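Local coordinates for protein Cys-Gly metallodipeptidase DUG1 (Saccharomyces cerevisiae, PDB 4G1P) that hydrolyses Cys-Gly as a dinuclear metallodipeptidase and serves as the catalytic component of the complex that degrades glutathione, at residues Ser21-Ala26 against Asp137-Leu142; Asp44-Ile49 against Pro82-Arg87; Glu51-Ser56 against Ser144-Val149; Tyr103-Ala108 against Glu117-Val122. One frame throughout, in Å; residues are numbered along the deposited sequence.

Interaction 1 (Ser21-Ala26 against Asp137-Leu142); sequences SRLTKA and DDTGPL. With ZN (zinc ion), chain B.
Leu23 and Ala26, one turn apart on helix 16-28, meet Thr139 and Gly140 near the beginning of helix 135-154 through methyl groups and, at Gly140, bare main chain. Leu23 reaches across with a single branch: with CG anti to the backbone N (chi1 -180°), its CD1 lies over the backbone of Gly140, 3.9 Å from Gly140 CA. Here the leucine methyl rests on main chain where the facing residue has no side chain. The CB of Ala26 is directed toward the other helix and meets Thr139 CG2 at 3.8 Å. The threonine rotamer divides the labour of its two branches: the methyl faces Ala26, whereas OG1, anti to the carbonyl carbon (chi1 -58°), turns to Lys45 NZ as hydrogen-bond partner. The short helical segments run nearly antiparallel, at 153°, with their axes 10.2 Å apart, so the contact is slim and depends on side-chain ends.

A few residues along, Asp137 binds the zinc ion through OD2 at 2.0 Å, a site shared with His450 and Glu172, and it also contacts the bound glycine. The peptide bond between Asp137 and Asp138 is cis, as in other dinuclear M20 peptidases, and Asp138 OD2 accepts a hydrogen bond from His102 N. The hydrophobic seam thus lies just behind the metal-binding start of the helix.

Leu143 of helix 135-154 widens the seam by touching both Leu23 and Ala26. Helix 39-55 closes one flank with Lys45 and Phe48 against Ala26, and places Ile49 against Leu142.

Interaction 2 (Asp44-Ile49 against Pro82-Arg87); sequences DKAKFI and PVILSR
Ile84 extends from strand 83-88 toward Ala46 and Ile49 because its CG1 stands anti to the carbonyl carbon (chi1 -57°) and the chain then continues extended (chi2 175°). This carries CD1 to the surface of helix 39-55. Ile49 has the same first-torsion arrangement, which leaves its CG2 anti to the backbone N and directed at the incoming methyl; the two isoleucines cross at about a right angle, with Ile49 CG2 3.9 Å from Ile84 CD1. The one terminal methyl of Ile84 therefore serves several neighbours, for it also lies 4.1 Å from Ala46 CB and 3.7 Å from Ala46 O.

Ala46 points at the strand and has a second apolar neighbour just before it. The ring of Pro82 leans in by its CG, which approaches Ala46 CB to 3.6 Å, so the small alanine touches both the proline ring and the end of the isoleucine. Alternation along the strand decides which residues take part: Ile84 faces the helix, while Val83 points away from it and packs on Cys166 of strand 162-168.

The contact is an example of a helix laid on one face of the central sheet in an alpha/beta domain. Met63 of strand 61-64 touches Ala46, Pro82 and Ile84, and the Tyr103 side chain packs on Ala46 and Ile49. Ala46 O, which Ile84 CD1 covers, is hydrogen-bonded to Ser50 OG. What joins helix to strand is thus mainly methyl and methylene packing; with no hydrogen bond between the segments, their spacing probably rests on shape and the exclusion of water.

Interaction 3 (Glu51-Ser56 against Ser144-Val149); sequences EQLSQS and SWINVV
Ile146 is the residue through which segment 144-149 meets Leu53 and Ser56, and its two branches go to different partners. CG1, anti to the carbonyl carbon (chi1 -48°), leads to CD1, which touches Leu53 CD1 at 3.6 Å; the two side chains cross at about a right angle. From another direction Gln52 adds its CB, 4.3 Å from Ile146 CD1. The other branch, CG2, lies against the serine that follows the last turn of helix 39-55, with Ser56 OG 3.4 Å away. That hydroxyl has its polar partner in Asp150 OD1, to which it is hydrogen-bonded, so the isoleucine methyl merely covers it.

Helices 39-55 and 135-154 lie side by side on one face of the six-stranded mixed sheet of the M20 catalytic domain, and Leu53 descends onto Ile84 and Ser86 of strand 83-88.

Asn147, next in sequence, points away from segment 51-56, but its OD1 accepts a hydrogen bond from Arg22 NH1 of helix 16-28. Arg22 NE is bonded in turn to Gln52 OE1, so that one guanidinium group links both helices beside the isoleucine. Val149, a turn beyond Ile146, is directed toward segment 51-56, yet Val149 CG1 stays 4.8 Å from Ser56 CB; the valine packs instead on Phe58, Phe159 and, in strand 83-88, Phe88.

Interaction 4 (Tyr103-Ala108 against Glu117-Val122); sequences YDVQPA and EPFKLV
Ala108 and Phe119 have the most surface buried in this contact, with Pro118 following. Ala108 points at the opposing segment, and its CB sits against the proline ring, 3.6 Å from Pro118 CB and 3.9 Å from Pro118 CG. The same methyl also reaches the aromatic ring, lying 4.0 Å from Phe119 CE2. One small side chain is thus held in the angle between proline and phenylalanine.

The turn explains why those two residues act together. Glu117 to Lys120 forms a type I beta turn, closed by a hydrogen bond from Lys120 N to Glu117 O of 2.8 Å, and Pro118 and Phe119 occupy its two central positions. From there CG of Phe119, anti to the carbonyl carbon (chi1 -57°), swings the ring toward segment 103-108. The ring presents its edge: Ala108 O lies near the ring plane, 3.6 Å from Phe119 CE2, while Val105 CG2 approaches the edge at Phe119 CE1, 4.2 Å away. The valine and phenylalanine side chains run alongside each other with opposite headings.

The loop packed here carries Asp104, an active-site residue by similarity, whose carboxylate accepts hydrogen bonds from the backbone N of both Glu171 and Glu172. The contact folds the loop between strands 96-102 and 122-124 back on itself, and Phe119 also touches Pro30. Val105 rests on Thr139 of helix 135-154, and Leu121 packs on Leu23 and Thr24 of helix 16-28. Lys334 of the second subunit touches Gln106 and Pro107, while Val122 begins strand 122-124.

Overall arrangement
Interactions 1, 2 and 3 are buried; 1 and 3 both use helix 135-154, and 2 and 3 both use helix 39-55. Interaction 4, only partly buried, joins two pieces of one loop with no regular helix or strand. All four rest mainly on apolar touches, but their polar surroundings differ. Near the active site, Lys45 NZ bonds to both Thr139 OG1 and Tyr103 O, tying interactions 1, 2 and 4 together, and Pro82 O meets Tyr103 OH. Farther away, Arg22 bridges interactions 1 and 3. Zinc is bound within interaction 1, whereas interaction 3 lies away from the annotated sites and does not touch interaction 4.

Interaction 1 (Ser21-Ala26 against Asp137-Leu142)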
loop_
_atom_site.group_PDB
_atom_site.type_symbol
_atom_site.label_atom_id
_atom_site.label_comp_id
_atom_site.label_asym_id
_atom_site.label_seq_id
_atom_site.Cartn_x
_atom_site.Cartn_y
_atom_site.Cartn_z
ATOM N N SER A 21 34.469 -11.767 -1.623
ATOM C CA SER A 21 34.694 -10.368 -1.875
ATOM C C SER A 21 33.896 -9.925 -3.098
ATOM O O SER A 21 33.175 -8.917 -3.069
ATOM C CB SER A 21 36.181 -10.120 -2.072
ATOM O OG SER A 21 36.417 -8.756 -2.357
ATOM N N ARG A 22 34.020 -10.687 -4.174
ATOM C CA ARG A 22 33.295 -10.389 -5.391
ATOM C C ARG A 22 31.792 -10.341 -5.116
ATOM O O ARG A 22 31.102 -9.429 -5.568
ATOM C CB ARG A 22 33.620 -11.425 -6.455
ATOM C CG ARG A 22 32.650 -11.427 -7.607
ATOM C CD ARG A 22 32.995 -12.520 -8.601
ATOM N NE ARG A 22 34.143 -12.155 -9.422
ATOM C CZ ARG A 22 34.980 -13.024 -9.972
ATOM N NH1 ARG A 22 34.810 -14.329 -9.798
ATOM N NH2 ARG A 22 35.987 -12.580 -10.702
ATOM N N LEU A 23 31.299 -11.300 -4.341
ATOM C CA LEU A 23 29.875 -11.397 -4.076
ATOM C C LEU A 23 29.401 -10.242 -3.180
ATOM O O LEU A 23 28.268 -9.799 -3.272
ATOM C CB LEU A 23 29.545 -12.751 -3.462
ATOM C CG LEU A 23 28.085 -13.019 -3.123
ATOM C CD1 LEU A 23 27.221 -12.917 -4.357
ATOM C CD2 LEU A 23 27.942 -14.383 -2.483
ATOM N N THR A 24 30.285 -9.728 -2.338
ATOM C CA THR A 24 29.905 -8.636 -1.455
ATOM C C THR A 24 29.672 -7.359 -2.241
ATOM O O THR A 24 28.696 -6.649 -1.992
ATOM C CB THR A 24 30.968 -8.355 -0.384
ATOM O OG1 THR A 24 31.199 -9.538 0.390
ATOM C CG2 THR A 24 30.512 -7.239 0.519
ATOM N N LYS A 25 30.572 -7.073 -3.181
ATOM C CA LYS A 25 30.486 -5.852 -3.973
ATOM C C LYS A 25 29.209 -5.834 -4.786
ATOM O O LYS A 25 28.501 -4.821 -4.831
ATOM C CB LYS A 25 31.679 -5.723 -4.910
ATOM C CG LYS A 25 32.959 -5.295 -4.225
ATOM C CD LYS A 25 34.182 -5.591 -5.083
ATOM C CE LYS A 25 35.456 -5.257 -4.340
ATOM N NZ LYS A 25 35.240 -5.468 -2.877
ATOM N N ALA A 26 28.926 -6.971 -5.413
ATOM C CA ALA A 26 27.739 -7.158 -6.230
ATOM C C ALA A 26 26.446 -6.923 -5.444
ATOM O O ALA A 26 25.559 -6.192 -5.876
ATOM C CB ALA A 26 27.745 -8.560 -6.827
ATOM N N ASP A 137 18.810 -15.224 -5.305
ATOM C CA ASP A 137 17.955 -14.922 -6.440
ATOM C C ASP A 137 18.326 -13.545 -6.960
ATOM O O ASP A 137 17.685 -12.558 -6.583
ATOM C CB ASP A 137 16.489 -14.957 -5.980
ATOM C CG ASP A 137 15.495 -14.643 -7.093
ATOM O OD1 ASP A 137 15.884 -14.615 -8.274
ATOM O OD2 ASP A 137 14.301 -14.435 -6.781
ATOM N N ASP A 138 19.335 -13.453 -7.831
ATOM C CA ASP A 138 19.997 -14.583 -8.481
ATOM C C ASP A 138 21.504 -14.308 -8.566
ATOM O O ASP A 138 22.208 -14.901 -9.375
ATOM C CB ASP A 138 19.430 -14.741 -9.906
ATOM C CG ASP A 138 19.946 -15.998 -10.643
ATOM O OD1 ASP A 138 20.027 -17.095 -10.036
ATOM O OD2 ASP A 138 20.263 -15.884 -11.843
ATOM N N THR A 139 21.997 -13.401 -7.729
ATOM C CA THR A 139 23.376 -12.919 -7.869
ATOM C C THR A 139 24.461 -13.934 -7.420
ATOM O O THR A 139 25.510 -14.054 -8.052
ATOM C CB THR A 139 23.544 -11.543 -7.180
ATOM O OG1 THR A 139 22.620 -10.623 -7.763
ATOM C CG2 THR A 139 24.933 -11.003 -7.365
ATOM N N GLY A 140 24.198 -14.666 -6.345
ATOM C CA GLY A 140 25.074 -15.752 -5.957
ATOM C C GLY A 140 25.307 -16.772 -7.070
ATOM O O GLY A 140 26.455 -17.006 -7.472
ATOM N N PRO A 141 24.221 -17.390 -7.576
ATOM C CA PRO A 141 24.378 -18.396 -8.634
ATOM C C PRO A 141 25.033 -17.817 -9.884
ATOM O O PRO A 141 25.951 -18.438 -10.412
ATOM C CB PRO A 141 22.935 -18.819 -8.930
ATOM C CG PRO A 141 22.188 -18.513 -7.664
ATOM C CD PRO A 141 22.814 -17.264 -7.145
ATOM N N LEU A 142 24.575 -16.652 -10.336
ATOM C CA LEU A 142 25.161 -15.995 -11.496
ATOM C C LEU A 142 26.681 -15.891 -11.361
ATOM O O LEU A 142 27.419 -16.370 -12.222
ATOM C CB LEU A 142 24.564 -14.597 -11.681
ATOM C CG LEU A 142 24.953 -13.787 -12.916
ATOM C CD1 LEU A 142 23.873 -12.766 -13.212
ATOM C CD2 LEU A 142 26.275 -13.081 -12.726
HETATM ZN ZN ZN B . 13.072 -13.547 -8.121
#

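Interaction 2 (Asp44-Ile49 against Pro82-Arg87)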
loop_
_atom_site.group_PDB
_atom_site.type_symbol
_atom_site.label_atom_id
_atom_site.label_comp_id
_atom_site.label_asym_id
_atom_site.label_seq_id
_atom_site.Cartn_x
_atom_site.Cartn_y
_atom_site.Cartn_z
ATOM N N ASP A 44 25.040 0.139 -12.785
ATOM C CA ASP A 44 26.327 -0.049 -12.110
ATOM C C ASP A 44 26.579 -1.522 -11.852
ATOM O O ASP A 44 27.714 -1.989 -11.930
ATOM C CB ASP A 44 26.383 0.687 -10.775
ATOM C CG ASP A 44 26.286 2.189 -10.925
ATOM O OD1 ASP A 44 26.471 2.692 -12.048
ATOM O OD2 ASP A 44 26.031 2.863 -9.909
ATOM N N LYS A 45 25.505 -2.238 -11.530
ATOM C CA LYS A 45 25.565 -3.666 -11.291
ATOM C C LYS A 45 26.019 -4.365 -12.566
ATOM O O LYS A 45 26.932 -5.183 -12.535
ATOM C CB LYS A 45 24.194 -4.164 -10.836
ATOM C CG LYS A 45 24.087 -5.645 -10.532
ATOM C CD LYS A 45 24.638 -5.982 -9.176
ATOM C CE LYS A 45 24.501 -7.471 -8.860
ATOM N NZ LYS A 45 23.179 -7.839 -8.310
ATOM N N ALA A 46 25.400 -4.013 -13.691
ATOM C CA ALA A 46 25.777 -4.592 -14.985
ATOM C C ALA A 46 27.225 -4.267 -15.304
ATOM O O ALA A 46 27.961 -5.092 -15.846
ATOM C CB ALA A 46 24.879 -4.072 -16.097
ATOM N N LYS A 47 27.622 -3.054 -14.959
ATOM C CA LYS A 47 28.957 -2.590 -15.245
ATOM C C LYS A 47 29.929 -3.405 -14.415
ATOM O O LYS A 47 30.941 -3.887 -14.928
ATOM C CB LYS A 47 29.088 -1.087 -14.943
ATOM C CG LYS A 47 30.329 -0.441 -15.543
ATOM C CD LYS A 47 30.664 0.860 -14.845
ATOM C CE LYS A 47 31.035 0.631 -13.371
ATOM N NZ LYS A 47 31.021 1.895 -12.552
ATOM N N PHE A 48 29.601 -3.574 -13.137
ATOM C CA PHE A 48 30.444 -4.337 -12.229
ATOM C C PHE A 48 30.653 -5.758 -12.730
ATOM O O PHE A 48 31.763 -6.270 -12.710
ATOM C CB PHE A 48 29.834 -4.384 -10.835
ATOM C CG PHE A 48 30.526 -5.338 -9.907
ATOM C CD1 PHE A 48 31.793 -5.055 -9.419
ATOM C CD2 PHE A 48 29.919 -6.524 -9.529
ATOM C CE1 PHE A 48 32.449 -5.942 -8.561
ATOM C CE2 PHE A 48 30.559 -7.414 -8.674
ATOM C CZ PHE A 48 31.833 -7.122 -8.190
ATOM N N ILE A 49 29.579 -6.394 -13.176
ATOM C CA ILE A 49 29.666 -7.753 -13.673
ATOM C C ILE A 49 30.538 -7.843 -14.917
ATOM O O ILE A 49 31.431 -8.686 -14.988
ATOM C CB ILE A 49 28.266 -8.353 -13.911
ATOM C CG1 ILE A 49 27.604 -8.593 -12.559
ATOM C CG2 ILE A 49 28.345 -9.668 -14.685
ATOM C CD1 ILE A 49 26.210 -9.052 -12.660
ATOM N N PRO A 82 21.024 -3.461 -19.501
ATOM C CA PRO A 82 21.643 -4.166 -20.632
ATOM C C PRO A 82 21.699 -5.677 -20.417
ATOM O O PRO A 82 21.882 -6.093 -19.281
ATOM C CB PRO A 82 23.068 -3.604 -20.641
ATOM C CG PRO A 82 23.309 -3.188 -19.245
ATOM C CD PRO A 82 22.005 -2.664 -18.750
ATOM N N VAL A 83 21.531 -6.481 -21.464
ATOM C CA VAL A 83 21.737 -7.917 -21.315
ATOM C C VAL A 83 23.202 -8.131 -21.569
ATOM O O VAL A 83 23.760 -7.511 -22.474
ATOM C CB VAL A 83 20.925 -8.775 -22.304
ATOM C CG1 VAL A 83 21.278 -10.233 -22.127
ATOM C CG2 VAL A 83 19.456 -8.600 -22.067
ATOM N N ILE A 84 23.833 -8.976 -20.760
ATOM C CA ILE A 84 25.280 -9.106 -20.796
ATOM C C ILE A 84 25.688 -10.381 -21.496
ATOM O O ILE A 84 25.453 -11.464 -20.991
ATOM C CB ILE A 84 25.879 -9.132 -19.390
ATOM C CG1 ILE A 84 25.489 -7.871 -18.609
ATOM C CG2 ILE A 84 27.383 -9.262 -19.483
ATOM C CD1 ILE A 84 25.944 -7.885 -17.161
ATOM N N LEU A 85 26.285 -10.248 -22.668
ATOM C CA LEU A 85 26.741 -11.411 -23.407
ATOM C C LEU A 85 28.259 -11.486 -23.371
ATOM O O LEU A 85 28.943 -10.486 -23.580
ATOM C CB LEU A 85 26.270 -11.356 -24.866
ATOM C CG LEU A 85 24.800 -11.076 -25.192
ATOM C CD1 LEU A 85 24.628 -11.251 -26.677
ATOM C CD2 LEU A 85 23.839 -11.982 -24.434
ATOM N N SER A 86 28.784 -12.674 -23.111
ATOM C CA SER A 86 30.216 -12.882 -23.153
ATOM C C SER A 86 30.556 -14.333 -23.480
ATOM O O SER A 86 29.706 -15.221 -23.395
ATOM C CB SER A 86 30.846 -12.475 -21.828
ATOM O OG SER A 86 30.531 -13.399 -20.809
ATOM N N ARG A 87 31.799 -14.567 -23.880
ATOM C CA ARG A 87 32.258 -15.915 -24.157
ATOM C C ARG A 87 33.537 -16.136 -23.382
ATOM O O ARG A 87 34.299 -15.193 -23.128
ATOM C CB ARG A 87 32.498 -16.136 -25.655
ATOM C CG ARG A 87 31.838 -15.091 -26.563
ATOM C CD ARG A 87 32.073 -15.318 -28.072
ATOM N NE ARG A 87 31.113 -16.277 -28.596
ATOM C CZ ARG A 87 30.054 -15.961 -29.330
ATOM N NH1 ARG A 87 29.813 -14.708 -29.677
ATOM N NH2 ARG A 87 29.239 -16.919 -29.733
#

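Interaction 3 (Glu51-Ser56 against Ser144-Val149)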
loop_
_atom_site.group_PDB
_atom_site.type_symbol
_atom_site.label_atom_id
_atom_site.label_comp_id
_atom_site.label_asym_id
_atom_site.label_seq_id
_atom_site.Cartn_x
_atom_site.Cartn_y
_atom_site.Cartn_z
ATOM N N GLU A 51 32.896 -6.046 -15.704
ATOM C CA GLU A 51 34.254 -5.891 -15.193
ATOM C C GLU A 51 34.829 -7.198 -14.639
ATOM O O GLU A 51 35.996 -7.530 -14.893
ATOM C CB GLU A 51 34.307 -4.806 -14.122
ATOM C CG GLU A 51 34.436 -3.414 -14.680
ATOM C CD GLU A 51 34.125 -2.339 -13.653
ATOM O OE1 GLU A 51 33.627 -2.687 -12.553
ATOM O OE2 GLU A 51 34.370 -1.144 -13.950
ATOM N N GLN A 52 34.020 -7.935 -13.886
ATOM C CA GLN A 52 34.457 -9.241 -13.417
ATOM C C GLN A 52 34.697 -10.198 -14.590
ATOM O O GLN A 52 35.656 -10.971 -14.580
ATOM C CB GLN A 52 33.447 -9.852 -12.453
ATOM C CG GLN A 52 33.219 -9.043 -11.217
ATOM C CD GLN A 52 34.504 -8.729 -10.518
ATOM O OE1 GLN A 52 35.164 -9.617 -9.974
ATOM N NE2 GLN A 52 34.883 -7.458 -10.532
ATOM N N LEU A 53 33.816 -10.159 -15.586
ATOM C CA LEU A 53 33.970 -11.023 -16.750
ATOM C C LEU A 53 35.328 -10.748 -17.390
ATOM O O LEU A 53 36.127 -11.658 -17.629
ATOM C CB LEU A 53 32.847 -10.776 -17.761
ATOM C CG LEU A 53 31.631 -11.714 -17.795
ATOM C CD1 LEU A 53 31.789 -12.901 -16.851
ATOM C CD2 LEU A 53 30.338 -10.961 -17.529
ATOM N N SER A 54 35.587 -9.471 -17.621
ATOM C CA SER A 54 36.785 -9.052 -18.311
ATOM C C SER A 54 38.052 -9.364 -17.521
ATOM O O SER A 54 39.053 -9.762 -18.098
ATOM C CB SER A 54 36.699 -7.568 -18.624
ATOM O OG SER A 54 37.869 -7.127 -19.276
ATOM N N GLN A 55 38.013 -9.183 -16.207
ATOM C CA GLN A 55 39.176 -9.505 -15.377
ATOM C C GLN A 55 39.452 -11.005 -15.383
ATOM O O GLN A 55 40.586 -11.425 -15.444
ATOM C CB GLN A 55 39.010 -8.981 -13.950
ATOM C CG GLN A 55 39.154 -7.460 -13.822
ATOM C CD GLN A 55 38.640 -6.931 -12.480
ATOM O OE1 GLN A 55 38.435 -7.694 -11.531
ATOM N NE2 GLN A 55 38.420 -5.620 -12.404
ATOM N N SER A 56 38.411 -11.817 -15.325
ATOM C CA SER A 56 38.564 -13.229 -15.621
ATOM C C SER A 56 38.853 -13.327 -17.126
ATOM O O SER A 56 39.081 -12.322 -17.783
ATOM C CB SER A 56 37.309 -14.008 -15.217
ATOM O OG SER A 56 37.069 -13.922 -13.816
ATOM N N SER A 144 28.627 -17.408 -9.531
ATOM C CA SER A 144 29.238 -18.720 -9.388
ATOM C C SER A 144 29.882 -19.189 -10.691
ATOM O O SER A 144 30.985 -19.740 -10.677
ATOM C CB SER A 144 28.215 -19.743 -8.909
ATOM O OG SER A 144 27.848 -19.507 -7.569
ATOM N N TRP A 145 29.206 -18.953 -11.812
ATOM C CA TRP A 145 29.785 -19.293 -13.111
ATOM C C TRP A 145 31.157 -18.662 -13.305
ATOM O O TRP A 145 32.073 -19.314 -13.808
ATOM C CB TRP A 145 28.865 -18.888 -14.253
ATOM C CG TRP A 145 27.574 -19.654 -14.252
ATOM C CD1 TRP A 145 26.329 -19.160 -14.009
ATOM C CD2 TRP A 145 27.413 -21.062 -14.467
ATOM N NE1 TRP A 145 25.403 -20.167 -14.077
ATOM C CE2 TRP A 145 26.041 -21.343 -14.363
ATOM C CE3 TRP A 145 28.296 -22.107 -14.749
ATOM C CZ2 TRP A 145 25.528 -22.632 -14.525
ATOM C CZ3 TRP A 145 27.786 -23.383 -14.918
ATOM C CH2 TRP A 145 26.415 -23.635 -14.802
ATOM N N ILE A 146 31.319 -17.410 -12.878
ATOM C CA ILE A 146 32.618 -16.754 -13.007
ATOM C C ILE A 146 33.655 -17.326 -12.038
ATOM O O ILE A 146 34.801 -17.547 -12.422
ATOM C CB ILE A 146 32.514 -15.249 -12.804
ATOM C CG1 ILE A 146 31.368 -14.695 -13.648
ATOM C CG2 ILE A 146 33.851 -14.575 -13.127
ATOM C CD1 ILE A 146 31.036 -13.267 -13.343
ATOM N N ASN A 147 33.246 -17.558 -10.792
ATOM C CA ASN A 147 34.102 -18.211 -9.806
ATOM C C ASN A 147 34.690 -19.499 -10.378
ATOM O O ASN A 147 35.911 -19.738 -10.333
ATOM C CB ASN A 147 33.299 -18.518 -8.543
ATOM C CG ASN A 147 32.661 -17.267 -7.936
ATOM O OD1 ASN A 147 33.153 -16.151 -8.133
ATOM N ND2 ASN A 147 31.558 -17.448 -7.197
ATOM N N VAL A 148 33.801 -20.308 -10.948
ATOM C CA VAL A 148 34.183 -21.555 -11.570
ATOM C C VAL A 148 35.219 -21.373 -12.683
ATOM O O VAL A 148 36.215 -22.097 -12.723
ATOM C CB VAL A 148 32.961 -22.303 -12.089
ATOM C CG1 VAL A 148 33.396 -23.497 -12.958
ATOM C CG2 VAL A 148 32.115 -22.751 -10.911
ATOM N N VAL A 149 35.000 -20.412 -13.579
ATOM C CA VAL A 149 36.019 -20.134 -14.585
ATOM C C VAL A 149 37.348 -19.794 -13.903
ATOM O O VAL A 149 38.400 -20.275 -14.302
ATOM C CB VAL A 149 35.611 -19.012 -15.547
ATOM C CG1 VAL A 149 36.766 -18.650 -16.440
ATOM C CG2 VAL A 149 34.435 -19.437 -16.379
#

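Interaction 4 (Tyr103-Ala108 against Glu117-Val122)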
loop_
_atom_site.group_PDB
_atom_site.type_symbol
_atom_site.label_atom_id
_atom_site.label_comp_id
_atom_site.label_asym_id
_atom_site.label_seq_id
_atom_site.Cartn_x
_atom_site.Cartn_y
_atom_site.Cartn_z
ATOM N N TYR A 103 20.827 -10.319 -12.923
ATOM C CA TYR A 103 21.525 -9.505 -11.946
ATOM C C TYR A 103 20.672 -8.454 -11.241
ATOM O O TYR A 103 21.164 -7.785 -10.335
ATOM C CB TYR A 103 22.748 -8.863 -12.572
ATOM C CG TYR A 103 22.475 -7.933 -13.725
ATOM C CD1 TYR A 103 22.053 -6.625 -13.503
ATOM C CD2 TYR A 103 22.688 -8.341 -15.047
ATOM C CE1 TYR A 103 21.819 -5.750 -14.562
ATOM C CE2 TYR A 103 22.464 -7.473 -16.107
ATOM C CZ TYR A 103 22.029 -6.172 -15.853
ATOM O OH TYR A 103 21.806 -5.296 -16.888
ATOM N N ASP A 104 19.416 -8.291 -11.654
ATOM C CA ASP A 104 18.501 -7.409 -10.942
ATOM C C ASP A 104 17.923 -8.213 -9.803
ATOM O O ASP A 104 18.090 -9.431 -9.772
ATOM C CB ASP A 104 17.386 -6.867 -11.842
ATOM C CG ASP A 104 16.516 -7.969 -12.437
ATOM O OD1 ASP A 104 17.053 -8.874 -13.116
ATOM O OD2 ASP A 104 15.283 -7.930 -12.232
ATOM N N VAL A 105 17.255 -7.528 -8.871
ATOM C CA VAL A 105 16.792 -8.127 -7.617
ATOM C C VAL A 105 15.496 -7.492 -7.131
ATOM O O VAL A 105 15.197 -6.349 -7.455
ATOM C CB VAL A 105 17.843 -7.949 -6.487
ATOM C CG1 VAL A 105 19.123 -8.722 -6.789
ATOM C CG2 VAL A 105 18.157 -6.470 -6.260
ATOM N N GLN A 106 14.740 -8.239 -6.334
ATOM C CA GLN A 106 13.538 -7.725 -5.678
ATOM C C GLN A 106 13.845 -6.541 -4.754
ATOM O O GLN A 106 14.940 -6.439 -4.225
ATOM C CB GLN A 106 12.873 -8.844 -4.877
ATOM C CG GLN A 106 12.185 -9.895 -5.727
ATOM C CD GLN A 106 10.890 -9.392 -6.325
ATOM O OE1 GLN A 106 10.046 -8.853 -5.615
ATOM N NE2 GLN A 106 10.729 -9.550 -7.639
ATOM N N PRO A 107 12.881 -5.624 -4.576
ATOM C CA PRO A 107 13.100 -4.545 -3.607
ATOM C C PRO A 107 13.284 -5.099 -2.202
ATOM O O PRO A 107 12.847 -6.216 -1.912
ATOM C CB PRO A 107 11.797 -3.730 -3.672
ATOM C CG PRO A 107 10.814 -4.609 -4.342
ATOM C CD PRO A 107 11.596 -5.475 -5.276
ATOM N N ALA A 108 13.919 -4.312 -1.342
ATOM C CA ALA A 108 14.126 -4.696 0.038
ATOM C C ALA A 108 14.407 -3.483 0.911
ATOM O O ALA A 108 15.100 -2.543 0.509
ATOM C CB ALA A 108 15.262 -5.691 0.139
ATOM N N GLU A 117 20.821 -5.393 7.272
ATOM C CA GLU A 117 20.535 -4.500 6.177
ATOM C C GLU A 117 20.654 -5.260 4.858
ATOM O O GLU A 117 21.724 -5.777 4.524
ATOM C CB GLU A 117 21.513 -3.344 6.255
ATOM C CG GLU A 117 21.836 -3.023 7.707
ATOM C CD GLU A 117 22.813 -1.888 7.865
ATOM O OE1 GLU A 117 22.504 -0.784 7.360
ATOM O OE2 GLU A 117 23.883 -2.101 8.494
ATOM N N PRO A 118 19.545 -5.328 4.106
ATOM C CA PRO A 118 19.401 -6.187 2.925
ATOM C C PRO A 118 20.490 -6.005 1.875
ATOM O O PRO A 118 20.826 -6.978 1.185
ATOM C CB PRO A 118 18.023 -5.809 2.374
ATOM C CG PRO A 118 17.679 -4.495 3.016
ATOM C CD PRO A 118 18.332 -4.532 4.354
ATOM N N PHE A 119 21.063 -4.809 1.764
ATOM C CA PHE A 119 22.137 -4.629 0.787
ATOM C C PHE A 119 23.512 -4.508 1.403
ATOM O O PHE A 119 24.427 -4.021 0.770
ATOM C CB PHE A 119 21.854 -3.473 -0.173
ATOM C CG PHE A 119 20.563 -3.625 -0.917
ATOM C CD1 PHE A 119 20.502 -4.374 -2.081
ATOM C CD2 PHE A 119 19.401 -3.059 -0.432
ATOM C CE1 PHE A 119 19.313 -4.528 -2.759
ATOM C CE2 PHE A 119 18.210 -3.213 -1.103
ATOM C CZ PHE A 119 18.166 -3.945 -2.272
ATOM N N LYS A 120 23.652 -4.943 2.644
ATOM C CA LYS A 120 24.972 -5.184 3.190
ATOM C C LYS A 120 25.073 -6.683 3.357
ATOM O O LYS A 120 24.422 -7.251 4.219
ATOM C CB LYS A 120 25.163 -4.485 4.540
ATOM C CG LYS A 120 24.970 -2.973 4.513
ATOM C CD LYS A 120 25.899 -2.281 3.508
ATOM C CE LYS A 120 27.266 -1.962 4.112
ATOM N NZ LYS A 120 28.284 -1.604 3.078
ATOM N N LEU A 121 25.868 -7.332 2.522
ATOM C CA LEU A 121 25.994 -8.780 2.590
ATOM C C LEU A 121 26.696 -9.217 3.879
ATOM O O LEU A 121 27.872 -8.940 4.071
ATOM C CB LEU A 121 26.770 -9.314 1.378
ATOM C CG LEU A 121 26.919 -10.835 1.416
ATOM C CD1 LEU A 121 25.587 -11.481 1.032
ATOM C CD2 LEU A 121 28.054 -11.311 0.536
ATOM N N VAL A 122 25.974 -9.901 4.755
ATOM C CA VAL A 122 26.568 -10.431 5.964
ATOM C C VAL A 122 26.957 -11.882 5.757
ATOM O O VAL A 122 26.097 -12.724 5.480
ATOM C CB VAL A 122 25.579 -10.382 7.130
ATOM C CG1 VAL A 122 26.102 -11.217 8.312
ATOM C CG2 VAL A 122 25.314 -8.942 7.533
#